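Local coordinates for protein succinyl-CoA:3-ketoacid coenzyme A transferase subunit B (Helicobacter pylori, PDB 3RRL) that catalyses, as one subunit of a coenzyme A transferase, the transfer of CoA from succinyl-CoA to a 3-oxo acid, giving a 3-oxoacyl-CoA and succinate, at residues Lys11-Gly16 and Ile38-Glu43; Asp170-Glu175 and Met181-Leu186; Asp193-Lys196 and Glu202-Val205. All blocks are in the same frame, centred on the assembly; numbering follows the deposited sequence.

Contact 1 (Lys11-Gly16 and Ile38-Glu43); sequences KELKEG and IVFQSE
The carbonyl oxygen of K14 is met by two carbons of one side chain, I38, whose CG1 lies 3.4 Å from K14 O, with CD1 at a similar distance. These are van der Waals contacts; no hydrogen bond links 11-16 to 38-43. With chi1 at -89°, well off the ideal staggered value, CG1 of I38 stays on the side of the backbone N and CD1 is carried across to the other segment. There CD1 presses on L13, 3.4 Å from L13 CB, a tight fit for two carbons, the two side chains crossing at about a right angle. L13 then extends one branch to F40: its CD1 reaches the ring edge, near the ring plane, 4.2 Å from F40 CZ. I38 CG2, from the same segment as F40, lies over one face of the ring, offset toward its rim. Leucine and isoleucine suit the place: L13 is buried, and each offers a branch, I38 CD1 to L13 and L13 CD1 to the ring edge. In the alpha/beta fold of this CoA transferase, 11-16 leads from helix 2-10 into strand 18-21, the parallel neighbour of strand 39-42, and L13 and F40 both also pack on V19. G16 adopts phi 91° and psi 1°, where a CB would sit against the carbonyl O of E15, which suits glycine; its backbone is hydrogen-bonded to that of N37. Just past strand 39-42 lies E43, the predicted active-site residue, which takes no part in this packing; its carbonyl oxygen is hydrogen-bonded to S84 OG.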
ATOM      1  N   LYS B  11      -0.142 -30.799  15.235  1.00 43.94           N
ATOM      2  CA  LYS B  11       0.745 -30.618  16.372  1.00 41.69           C
ATOM      3  C   LYS B  11       1.654 -29.406  16.201  1.00 36.43           C
ATOM      4  O   LYS B  11       2.206 -28.892  17.179  1.00 33.92           O
ATOM      5  CB  LYS B  11       1.573 -31.882  16.609  1.00 44.60           C
ATOM      6  CG  LYS B  11       0.744 -33.089  17.029  1.00 51.94           C
ATOM      7  CD  LYS B  11       1.636 -34.276  17.377  1.00 58.20           C
ATOM      8  CE  LYS B  11       0.879 -35.321  18.181  1.00 63.13           C
ATOM      9  NZ  LYS B  11      -0.315 -35.850  17.459  1.00 65.98           N
ATOM     10  N   GLU B  12       1.807 -28.952  14.962  1.00 33.76           N
ATOM     11  CA  GLU B  12       2.652 -27.788  14.679  1.00 37.35           C
ATOM     12  C   GLU B  12       1.959 -26.453  14.985  1.00 36.03           C
ATOM     13  O   GLU B  12       2.601 -25.397  15.030  1.00 32.21           O
ATOM     14  CB  GLU B  12       3.139 -27.821  13.226  1.00 37.22           C
ATOM     15  CG  GLU B  12       3.972 -29.056  12.896  1.00 39.37           C
ATOM     16  CD  GLU B  12       5.288 -29.079  13.655  1.00 45.26           C
ATOM     17  OE1 GLU B  12       5.968 -28.026  13.686  1.00 48.55           O
ATOM     18  OE2 GLU B  12       5.639 -30.139  14.227  1.00 42.09           O
ATOM     19  N   LEU B  13       0.648 -26.497  15.192  1.00 38.68           N
ATOM     20  CA  LEU B  13      -0.096 -25.278  15.499  1.00 42.67           C
ATOM     21  C   LEU B  13       0.001 -24.950  16.980  1.00 44.23           C
ATOM     22  O   LEU B  13      -0.288 -25.787  17.834  1.00 46.50           O
ATOM     23  CB  LEU B  13      -1.556 -25.407  15.073  1.00 45.36           C
ATOM     24  CG  LEU B  13      -1.774 -25.659  13.585  1.00 47.13           C
ATOM     25  CD1 LEU B  13      -3.238 -25.525  13.246  1.00 50.14           C
ATOM     26  CD2 LEU B  13      -0.970 -24.670  12.794  1.00 48.27           C
ATOM     27  N   LYS B  14       0.422 -23.727  17.273  1.00 40.55           N
ATOM     28  CA  LYS B  14       0.649 -23.292  18.648  1.00 43.53           C
ATOM     29  C   LYS B  14      -0.182 -22.057  18.981  1.00 43.21           C
ATOM     30  O   LYS B  14      -0.474 -21.238  18.105  1.00 39.83           O
ATOM     31  CB  LYS B  14       2.131 -22.982  18.865  1.00 46.12           C
ATOM     32  CG  LYS B  14       3.079 -24.125  18.517  1.00 50.49           C
ATOM     33  CD  LYS B  14       3.038 -25.209  19.581  1.00 55.46           C
ATOM     34  CE  LYS B  14       4.227 -26.157  19.466  1.00 57.33           C
ATOM     35  NZ  LYS B  14       4.401 -26.983  20.704  1.00 58.65           N
ATOM     36  N   GLU B  15      -0.536 -21.922  20.258  1.00 45.92           N
ATOM     37  CA  GLU B  15      -1.318 -20.791  20.738  1.00 51.51           C
ATOM     38  C   GLU B  15      -0.697 -19.466  20.325  1.00 46.61           C
ATOM     39  O   GLU B  15       0.501 -19.252  20.509  1.00 42.51           O
ATOM     40  CB  GLU B  15      -1.423 -20.838  22.264  1.00 63.05           C
ATOM     41  CG  GLU B  15      -2.395 -21.879  22.799  1.00 73.50           C
ATOM     42  CD  GLU B  15      -3.807 -21.347  22.932  1.00 82.80           C
ATOM     43  OE1 GLU B  15      -3.998 -20.116  22.819  1.00 85.79           O
ATOM     44  OE2 GLU B  15      -4.728 -22.160  23.154  1.00 86.21           O
ATOM     45  N   GLY B  16      -1.517 -18.581  19.761  1.00 45.59           N
ATOM     46  CA  GLY B  16      -1.080 -17.230  19.459  1.00 41.68           C
ATOM     47  C   GLY B  16      -0.501 -17.080  18.071  1.00 38.16           C
ATOM     48  O   GLY B  16      -0.082 -15.997  17.674  1.00 40.73           O
ATOM     49  N   ILE B  38      -5.968 -19.377  17.756  1.00 49.80           N
ATOM     50  CA  ILE B  38      -5.125 -19.311  16.588  1.00 47.75           C
ATOM     51  C   ILE B  38      -5.886 -18.522  15.545  1.00 43.30           C
ATOM     52  O   ILE B  38      -7.081 -18.746  15.345  1.00 46.86           O
ATOM     53  CB  ILE B  38      -4.801 -20.716  16.057  1.00 50.53           C
ATOM     54  CG1 ILE B  38      -3.536 -21.237  16.732  1.00 53.68           C
ATOM     55  CG2 ILE B  38      -4.616 -20.703  14.545  1.00 50.12           C
ATOM     56  CD1 ILE B  38      -2.985 -22.482  16.103  1.00 54.60           C
ATOM     57  N   VAL B  39      -5.205 -17.599  14.883  1.00 35.49           N
ATOM     58  CA  VAL B  39      -5.852 -16.779  13.874  1.00 30.99           C
ATOM     59  C   VAL B  39      -5.502 -17.302  12.494  1.00 29.02           C
ATOM     60  O   VAL B  39      -4.332 -17.347  12.118  1.00 29.85           O
ATOM     61  CB  VAL B  39      -5.426 -15.310  14.002  1.00 33.58           C
ATOM     62  CG1 VAL B  39      -6.140 -14.465  12.965  1.00 36.16           C
ATOM     63  CG2 VAL B  39      -5.720 -14.807  15.411  1.00 31.31           C
ATOM     64  N   PHE B  40      -6.513 -17.721  11.745  1.00 27.53           N
ATOM     65  CA  PHE B  40      -6.287 -18.164  10.382  1.00 27.28           C
ATOM     66  C   PHE B  40      -6.471 -17.020   9.398  1.00 29.87           C
ATOM     67  O   PHE B  40      -7.438 -16.264   9.480  1.00 34.67           O
ATOM     68  CB  PHE B  40      -7.195 -19.345  10.040  1.00 33.41           C
ATOM     69  CG  PHE B  40      -6.901 -20.577  10.849  1.00 34.34           C
ATOM     70  CD1 PHE B  40      -5.747 -21.310  10.619  1.00 33.57           C
ATOM     71  CD2 PHE B  40      -7.776 -20.995  11.848  1.00 35.35           C
ATOM     72  CE1 PHE B  40      -5.463 -22.444  11.366  1.00 34.59           C
ATOM     73  CE2 PHE B  40      -7.505 -22.127  12.601  1.00 33.35           C
ATOM     74  CZ  PHE B  40      -6.344 -22.855  12.359  1.00 36.43           C
ATOM     75  N   GLN B  41      -5.520 -16.889   8.479  1.00 29.52           N
ATOM     76  CA  GLN B  41      -5.534 -15.816   7.500  1.00 29.46           C
ATOM     77  C   GLN B  41      -6.004 -16.356   6.158  1.00 30.16           C
ATOM     78  O   GLN B  41      -5.621 -17.451   5.760  1.00 29.45           O
ATOM     79  CB  GLN B  41      -4.132 -15.222   7.359  1.00 29.73           C
ATOM     80  CG  GLN B  41      -4.083 -13.852   6.695  1.00 30.98           C
ATOM     81  CD  GLN B  41      -3.704 -13.913   5.233  1.00 32.06           C
ATOM     82  OE1 GLN B  41      -3.774 -14.971   4.604  1.00 33.04           O
ATOM     83  NE2 GLN B  41      -3.301 -12.769   4.678  1.00 29.09           N
ATOM     84  N   SER B  42      -6.845 -15.593   5.469  1.00 28.68           N
ATOM     85  CA  SER B  42      -7.288 -15.968   4.133  1.00 28.59           C
ATOM     86  C   SER B  42      -6.702 -14.939   3.184  1.00 28.11           C
ATOM     87  O   SER B  42      -6.827 -13.733   3.417  1.00 31.42           O
ATOM     88  CB  SER B  42      -8.815 -15.976   4.057  1.00 30.87           C
ATOM     89  OG  SER B  42      -9.279 -16.675   2.913  1.00 30.81           O
ATOM     90  N   GLU B  43      -6.041 -15.409   2.131  1.00 25.87           N
ATOM     91  CA  GLU B  43      -5.235 -14.529   1.283  1.00 30.55           C
ATOM     92  C   GLU B  43      -6.082 -13.540   0.483  1.00 27.71           C
ATOM     93  O   GLU B  43      -5.565 -12.588  -0.107  1.00 23.26           O
ATOM     94  CB  GLU B  43      -4.361 -15.358   0.342  1.00 37.31           C
ATOM     95  CG  GLU B  43      -5.146 -16.146  -0.677  1.00 50.16           C
ATOM     96  CD  GLU B  43      -4.467 -17.449  -1.053  1.00 60.74           C
ATOM     97  OE1 GLU B  43      -3.473 -17.808  -0.389  1.00 66.48           O
ATOM     98  OE2 GLU B  43      -4.927 -18.112  -2.008  1.00 61.97           O
TER

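Contact 2 (Asp170-Glu175 and Met181-Leu186); sequences DLAVFE and MKLVEL
F174 and L183 cross at a slant as a non-hydrogen-bonded antiparallel pair, and the F174 ring lies between two methyl groups. L183 CD1 lies over one face, 4.1 Å from the F174 ring centroid, a CH-pi contact. The selenomethionine M181 comes over the opposite face with its methyl CE, modelled too close for its height to be trusted, and its SE stands obliquely 4.6 Å from the centroid of the F174 ring, a Met-aromatic contact. M181 gets there with an extended chain, CG trans to the backbone N (chi1 -172°). L183 CD1 also touches A172 CB tightly at 3.3 Å, and alanine's single methyl suits this tight spot.

On the other face of the sheet the V173 and E185 side chains run alongside each other, with V173 CB 3.6 Å from E185 CB. Two residues, V184 and E185, sit opposite V173, a classic beta bulge: V173 O accepts from V184 N at 3.0 Å and from E185 N at 3.3 Å, both bonds bent at 141°, while V173 N gives a nearly straight bond to E185 O. Beyond the bulge E175 and K182 pair through two backbone bonds, and the E175 side chain crosses V184 at about a right angle.

In this hairpin F174 backs onto L167 of strand 166-168 and V195 of helix 192-198, whereas V173 packs on R8 of helix 2-10, which also forms a salt bridge with E185.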
ATOM      1  N   ASP B 170       2.816 -39.442   5.201  1.00 31.71           N
ATOM      2  CA  ASP B 170       2.199 -40.578   5.896  1.00 36.10           C
ATOM      3  C   ASP B 170       3.251 -41.546   6.453  1.00 37.49           C
ATOM      4  O   ASP B 170       2.948 -42.422   7.271  1.00 37.77           O
ATOM      5  CB  ASP B 170       1.241 -41.324   4.959  1.00 36.48           C
ATOM      6  CG  ASP B 170       1.840 -41.558   3.583  1.00 44.18           C
ATOM      7  OD1 ASP B 170       2.284 -40.572   2.957  1.00 46.33           O
ATOM      8  OD2 ASP B 170       1.891 -42.723   3.132  1.00 46.35           O
ATOM      9  N   LEU B 171       4.488 -41.378   6.000  1.00 36.70           N
ATOM     10  CA  LEU B 171       5.605 -42.221   6.432  1.00 40.49           C
ATOM     11  C   LEU B 171       6.432 -41.542   7.513  1.00 39.60           C
ATOM     12  O   LEU B 171       6.664 -42.116   8.577  1.00 37.21           O
ATOM     13  CB  LEU B 171       6.500 -42.635   5.259  1.00 38.93           C
ATOM     14  CG  LEU B 171       5.829 -43.428   4.140  1.00 40.80           C
ATOM     15  CD1 LEU B 171       6.868 -43.917   3.133  1.00 42.87           C
ATOM     16  CD2 LEU B 171       5.042 -44.593   4.713  1.00 39.88           C
ATOM     17  N   ALA B 172       6.903 -40.340   7.220  1.00 36.89           N
ATOM     18  CA  ALA B 172       7.849 -39.667   8.086  1.00 33.41           C
ATOM     19  C   ALA B 172       7.788 -38.150   8.151  1.00 34.76           C
ATOM     20  O   ALA B 172       7.117 -37.498   7.371  1.00 33.60           O
ATOM     21  CB  ALA B 172       9.232 -40.086   7.698  1.00 32.85           C
ATOM     22  N   VAL B 173       8.507 -37.616   9.125  1.00 31.11           N
ATOM     23  CA  VAL B 173       8.682 -36.194   9.282  1.00 29.61           C
ATOM     24  C   VAL B 173      10.147 -35.863   9.001  1.00 31.74           C
ATOM     25  O   VAL B 173      11.043 -36.473   9.548  1.00 29.17           O
ATOM     26  CB  VAL B 173       8.313 -35.725  10.681  1.00 26.70           C
ATOM     27  CG1 VAL B 173       8.477 -34.242  10.789  1.00 23.34           C
ATOM     28  CG2 VAL B 173       6.919 -36.133  11.012  1.00 27.65           C
ATOM     29  N   PHE B 174      10.367 -34.885   8.136  1.00 30.50           N
ATOM     30  CA  PHE B 174      11.694 -34.459   7.761  1.00 30.17           C
ATOM     31  C   PHE B 174      11.856 -32.981   8.038  1.00 32.82           C
ATOM     32  O   PHE B 174      10.901 -32.231   7.985  1.00 29.63           O
ATOM     33  CB  PHE B 174      11.927 -34.650   6.269  1.00 33.97           C
ATOM     34  CG  PHE B 174      11.827 -36.060   5.798  1.00 37.46           C
ATOM     35  CD1 PHE B 174      12.954 -36.842   5.684  1.00 37.31           C
ATOM     36  CD2 PHE B 174      10.613 -36.592   5.432  1.00 38.23           C
ATOM     37  CE1 PHE B 174      12.864 -38.123   5.239  1.00 36.28           C
ATOM     38  CE2 PHE B 174      10.524 -37.880   4.984  1.00 37.83           C
ATOM     39  CZ  PHE B 174      11.649 -38.644   4.886  1.00 37.12           C
ATOM     40  N   GLU B 175      13.081 -32.574   8.338  1.00 34.48           N
ATOM     41  CA  GLU B 175      13.410 -31.165   8.497  1.00 34.26           C
ATOM     42  C   GLU B 175      14.514 -30.762   7.526  1.00 35.98           C
ATOM     43  O   GLU B 175      15.265 -31.603   7.037  1.00 41.99           O
ATOM     44  CB  GLU B 175      13.802 -30.857   9.941  1.00 33.87           C
ATOM     45  CG  GLU B 175      12.610 -30.876  10.884  1.00 42.54           C
ATOM     46  CD  GLU B 175      12.989 -30.679  12.342  1.00 51.93           C
ATOM     47  OE1 GLU B 175      14.199 -30.564  12.643  1.00 54.74           O
ATOM     48  OE2 GLU B 175      12.063 -30.644  13.187  1.00 53.13           O
HETATM   49  N   MSE B 181      18.567 -32.499   4.174  1.00 50.44           N
HETATM   50  CA  MSE B 181      17.320 -33.035   4.708  1.00 43.72           C
HETATM   51  C   MSE B 181      17.550 -34.063   5.812  1.00 43.21           C
HETATM   52  O   MSE B 181      18.308 -35.017   5.636  1.00 44.32           O
HETATM   53  CB  MSE B 181      16.517 -33.675   3.578  1.00 38.22           C
HETATM   54  CG  MSE B 181      15.119 -34.088   3.967  1.00 35.85           C
HETATM   55 SE   MSE B 181      14.201 -34.818   2.423  0.77 50.00          SE
HETATM   56  CE  MSE B 181      12.366 -34.714   3.037  1.00195.45           C
ATOM     57  N   LYS B 182      16.882 -33.875   6.945  1.00 41.88           N
ATOM     58  CA  LYS B 182      16.998 -34.811   8.062  1.00 42.77           C
ATOM     59  C   LYS B 182      15.679 -35.518   8.347  1.00 43.24           C
ATOM     60  O   LYS B 182      14.627 -34.880   8.408  1.00 43.36           O
ATOM     61  CB  LYS B 182      17.461 -34.080   9.329  1.00 42.94           C
ATOM     62  CG  LYS B 182      18.787 -33.347   9.206  1.00 45.72           C
ATOM     63  CD  LYS B 182      18.942 -32.349  10.347  1.00 51.48           C
ATOM     64  CE  LYS B 182      20.269 -31.585  10.291  1.00 56.77           C
ATOM     65  NZ  LYS B 182      21.453 -32.368  10.773  1.00 59.00           N
ATOM     66  N   LEU B 183      15.748 -36.827   8.577  1.00 35.58           N
ATOM     67  CA  LEU B 183      14.575 -37.585   8.965  1.00 31.33           C
ATOM     68  C   LEU B 183      14.548 -37.509  10.473  1.00 34.03           C
ATOM     69  O   LEU B 183      15.390 -38.104  11.134  1.00 37.29           O
ATOM     70  CB  LEU B 183      14.774 -39.047   8.571  1.00 29.24           C
ATOM     71  CG  LEU B 183      13.761 -40.034   9.146  1.00 32.58           C
ATOM     72  CD1 LEU B 183      12.354 -39.667   8.674  1.00 30.27           C
ATOM     73  CD2 LEU B 183      14.097 -41.471   8.765  1.00 33.40           C
ATOM     74  N   VAL B 184      13.620 -36.737  11.026  1.00 32.04           N
ATOM     75  CA  VAL B 184      13.552 -36.607  12.474  1.00 31.16           C
ATOM     76  C   VAL B 184      12.445 -37.406  13.154  1.00 32.23           C
ATOM     77  O   VAL B 184      12.391 -37.460  14.378  1.00 38.60           O
ATOM     78  CB  VAL B 184      13.471 -35.131  12.894  1.00 29.51           C
ATOM     79  CG1 VAL B 184      14.674 -34.384  12.360  1.00 30.44           C
ATOM     80  CG2 VAL B 184      12.179 -34.492  12.379  1.00 27.18           C
ATOM     81  N   GLU B 185      11.554 -38.008  12.374  1.00 29.90           N
ATOM     82  CA  GLU B 185      10.462 -38.778  12.963  1.00 33.75           C
ATOM     83  C   GLU B 185       9.907 -39.852  12.021  1.00 36.04           C
ATOM     84  O   GLU B 185       9.761 -39.624  10.819  1.00 38.23           O
ATOM     85  CB  GLU B 185       9.353 -37.822  13.413  1.00 40.16           C
ATOM     86  CG  GLU B 185       8.340 -38.403  14.384  1.00 44.99           C
ATOM     87  CD  GLU B 185       7.258 -37.392  14.776  1.00 48.11           C
ATOM     88  OE1 GLU B 185       7.571 -36.187  14.910  1.00 48.20           O
ATOM     89  OE2 GLU B 185       6.092 -37.805  14.949  1.00 49.26           O
ATOM     90  N   LEU B 186       9.563 -41.007  12.582  1.00 34.64           N
ATOM     91  CA  LEU B 186       8.833 -42.037  11.853  1.00 35.39           C
ATOM     92  C   LEU B 186       7.378 -41.990  12.303  1.00 36.91           C
ATOM     93  O   LEU B 186       7.102 -41.857  13.496  1.00 38.97           O
ATOM     94  CB  LEU B 186       9.407 -43.430  12.147  1.00 33.84           C
ATOM     95  CG  LEU B 186      10.803 -43.799  11.627  1.00 31.95           C
ATOM     96  CD1 LEU B 186      11.274 -45.132  12.217  1.00 31.97           C
ATOM     97  CD2 LEU B 186      10.834 -43.838  10.101  1.00 32.05           C
TER

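Contact 3 (Asp193-Lys196 and Glu202-Val205); sequences DQVK and EFEV
The apolar contacts between 193-196 and 202-205 all converge on the ring of F203. V195 CG1 lies 4.2 Å from F203 CZ, and K196 CG is 4.1 Å from the same F203 CZ, both approaching the ring obliquely. A chi1 of 60° sets CG of F203 between its own backbone N and carbonyl carbon, which brings CZ up to V195 and K196. K196 meets it with the aliphatic part of its side chain: the chain is extended beyond CG, crosses the phenylalanine at about a right angle and takes its charged NZ onward from the ring. A lysine is well placed on this exposed flank of the helix because its methylenes can shield an aromatic while its ammonium group stays near solvent. Valine fits on the buried side, where a short branched side chain also packs on A172 and L186 of the sheet. The helix belongs to a beta-alpha-beta crossover, in which strand 180-186 runs into helix 192-198 and the chain returns as strand 204-205, parallel to strand 180-186 and outermost in the sheet within this chain. F203, in the segment that returns as this edge strand, also rests on L183.

Hydrogen bonds and charges play no part across the contact itself and tie each segment elsewhere. On the helix, T199 OG1 bonds to V195 O. E202 N bonds to Q105 OE1, and E204 OE1 makes a salt bridge with K182 NZ, with a second, long and weak ion pair to R206.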
ATOM      1  N   ASP B 193      13.433 -48.637   7.408  1.00 45.05           N
ATOM      2  CA  ASP B 193      13.691 -49.216   6.093  1.00 50.72           C
ATOM      3  C   ASP B 193      12.591 -48.918   5.076  1.00 46.18           C
ATOM      4  O   ASP B 193      12.871 -48.758   3.887  1.00 47.61           O
ATOM      5  CB  ASP B 193      13.927 -50.727   6.199  1.00 57.65           C
ATOM      6  CG  ASP B 193      15.366 -51.071   6.556  1.00 63.81           C
ATOM      7  OD1 ASP B 193      16.035 -50.259   7.239  1.00 63.53           O
ATOM      8  OD2 ASP B 193      15.829 -52.155   6.148  1.00 68.22           O
ATOM      9  N   GLN B 194      11.344 -48.867   5.535  1.00 41.00           N
ATOM     10  CA  GLN B 194      10.236 -48.494   4.657  1.00 47.26           C
ATOM     11  C   GLN B 194      10.452 -47.088   4.094  1.00 45.41           C
ATOM     12  O   GLN B 194      10.156 -46.818   2.932  1.00 48.07           O
ATOM     13  CB  GLN B 194       8.898 -48.568   5.401  1.00 54.46           C
ATOM     14  CG  GLN B 194       8.174 -49.894   5.234  1.00 63.16           C
ATOM     15  CD  GLN B 194       7.408 -50.312   6.480  1.00 68.66           C
ATOM     16  OE1 GLN B 194       7.109 -49.489   7.350  1.00 70.18           O
ATOM     17  NE2 GLN B 194       7.093 -51.605   6.577  1.00 68.78           N
ATOM     18  N   VAL B 195      10.977 -46.198   4.928  1.00 42.24           N
ATOM     19  CA  VAL B 195      11.234 -44.824   4.512  1.00 43.95           C
ATOM     20  C   VAL B 195      12.402 -44.750   3.529  1.00 45.85           C
ATOM     21  O   VAL B 195      12.299 -44.107   2.486  1.00 49.03           O
ATOM     22  CB  VAL B 195      11.503 -43.906   5.722  1.00 42.16           C
ATOM     23  CG1 VAL B 195      11.794 -42.494   5.259  1.00 44.77           C
ATOM     24  CG2 VAL B 195      10.314 -43.914   6.658  1.00 39.00           C
ATOM     25  N   LYS B 196      13.507 -45.410   3.856  1.00 44.46           N
ATOM     26  CA  LYS B 196      14.649 -45.442   2.952  1.00 46.63           C
ATOM     27  C   LYS B 196      14.213 -45.969   1.598  1.00 50.14           C
ATOM     28  O   LYS B 196      14.559 -45.412   0.554  1.00 50.82           O
ATOM     29  CB  LYS B 196      15.750 -46.345   3.501  1.00 47.30           C
ATOM     30  CG  LYS B 196      16.407 -45.862   4.772  1.00 48.47           C
ATOM     31  CD  LYS B 196      17.467 -46.864   5.202  1.00 56.21           C
ATOM     32  CE  LYS B 196      18.237 -46.403   6.425  1.00 60.99           C
ATOM     33  NZ  LYS B 196      19.119 -47.498   6.923  1.00 63.67           N
ATOM     34  N   GLU B 202      18.294 -37.983  -0.829  1.00 43.23           N
ATOM     35  CA  GLU B 202      19.299 -38.368   0.153  1.00 47.16           C
ATOM     36  C   GLU B 202      19.068 -37.595   1.440  1.00 44.73           C
ATOM     37  O   GLU B 202      18.863 -36.377   1.412  1.00 43.87           O
ATOM     38  CB  GLU B 202      20.705 -38.070  -0.367  1.00 54.97           C
ATOM     39  CG  GLU B 202      21.072 -38.814  -1.636  1.00 62.56           C
ATOM     40  CD  GLU B 202      22.328 -38.263  -2.294  1.00 69.37           C
ATOM     41  OE1 GLU B 202      22.608 -37.050  -2.141  1.00 67.14           O
ATOM     42  OE2 GLU B 202      23.036 -39.049  -2.961  1.00 74.27           O
ATOM     43  N   PHE B 203      19.115 -38.291   2.571  1.00 41.39           N
ATOM     44  CA  PHE B 203      18.868 -37.638   3.851  1.00 39.98           C
ATOM     45  C   PHE B 203      19.724 -38.221   4.969  1.00 42.79           C
ATOM     46  O   PHE B 203      20.217 -39.343   4.862  1.00 44.65           O
ATOM     47  CB  PHE B 203      17.380 -37.730   4.223  1.00 31.63           C
ATOM     48  CG  PHE B 203      16.869 -39.141   4.357  1.00 32.34           C
ATOM     49  CD1 PHE B 203      16.823 -39.766   5.597  1.00 32.01           C
ATOM     50  CD2 PHE B 203      16.431 -39.843   3.247  1.00 34.80           C
ATOM     51  CE1 PHE B 203      16.351 -41.064   5.730  1.00 31.11           C
ATOM     52  CE2 PHE B 203      15.956 -41.140   3.373  1.00 37.13           C
ATOM     53  CZ  PHE B 203      15.918 -41.752   4.620  1.00 34.13           C
ATOM     54  N   GLU B 204      19.888 -37.446   6.038  1.00 40.86           N
ATOM     55  CA  GLU B 204      20.595 -37.903   7.225  1.00 43.27           C
ATOM     56  C   GLU B 204      19.574 -38.434   8.217  1.00 38.91           C
ATOM     57  O   GLU B 204      18.497 -37.857   8.370  1.00 34.69           O
ATOM     58  CB  GLU B 204      21.356 -36.748   7.874  1.00 50.25           C
ATOM     59  CG  GLU B 204      22.384 -36.078   6.983  1.00 59.84           C
ATOM     60  CD  GLU B 204      22.859 -34.745   7.550  1.00 68.52           C
ATOM     61  OE1 GLU B 204      22.322 -34.315   8.595  1.00 71.27           O
ATOM     62  OE2 GLU B 204      23.767 -34.123   6.950  1.00 70.74           O
ATOM     63  N   VAL B 205      19.917 -39.517   8.908  1.00 35.90           N
ATOM     64  CA  VAL B 205      18.999 -40.092   9.878  1.00 32.51           C
ATOM     65  C   VAL B 205      19.276 -39.504  11.256  1.00 35.74           C
ATOM     66  O   VAL B 205      20.284 -39.796  11.909  1.00 38.89           O
ATOM     67  CB  VAL B 205      19.143 -41.623   9.926  1.00 34.52           C
ATOM     68  CG1 VAL B 205      18.314 -42.200  11.070  1.00 33.94           C
ATOM     69  CG2 VAL B 205      18.738 -42.226   8.587  1.00 32.41           C
TER

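How the contacts relate
Contacts 2 and 3 adjoin, their centres 8 Å apart: strand 180-186 of contact 2 neighbours strand 204-205 of contact 3 in the sheet, with E204 N 2.9 Å from M181 O and E204 O 2.9 Å from L183 N, probable hydrogen bonds. Contact 1 stands apart, its centre 22 Å from that of contact 2 and 30 Å from that of contact 3, though all reach the same sheet. Contact 2 has five buried residues and mixes backbone bonding with side-chain stacking; contacts 1 and 3 each have one, include an exposed lysine, and rest mainly on van der Waals touch without hydrogen bonds between their segments. Only contact 1 includes a predicted active-site residue, E43, which touches nothing across it.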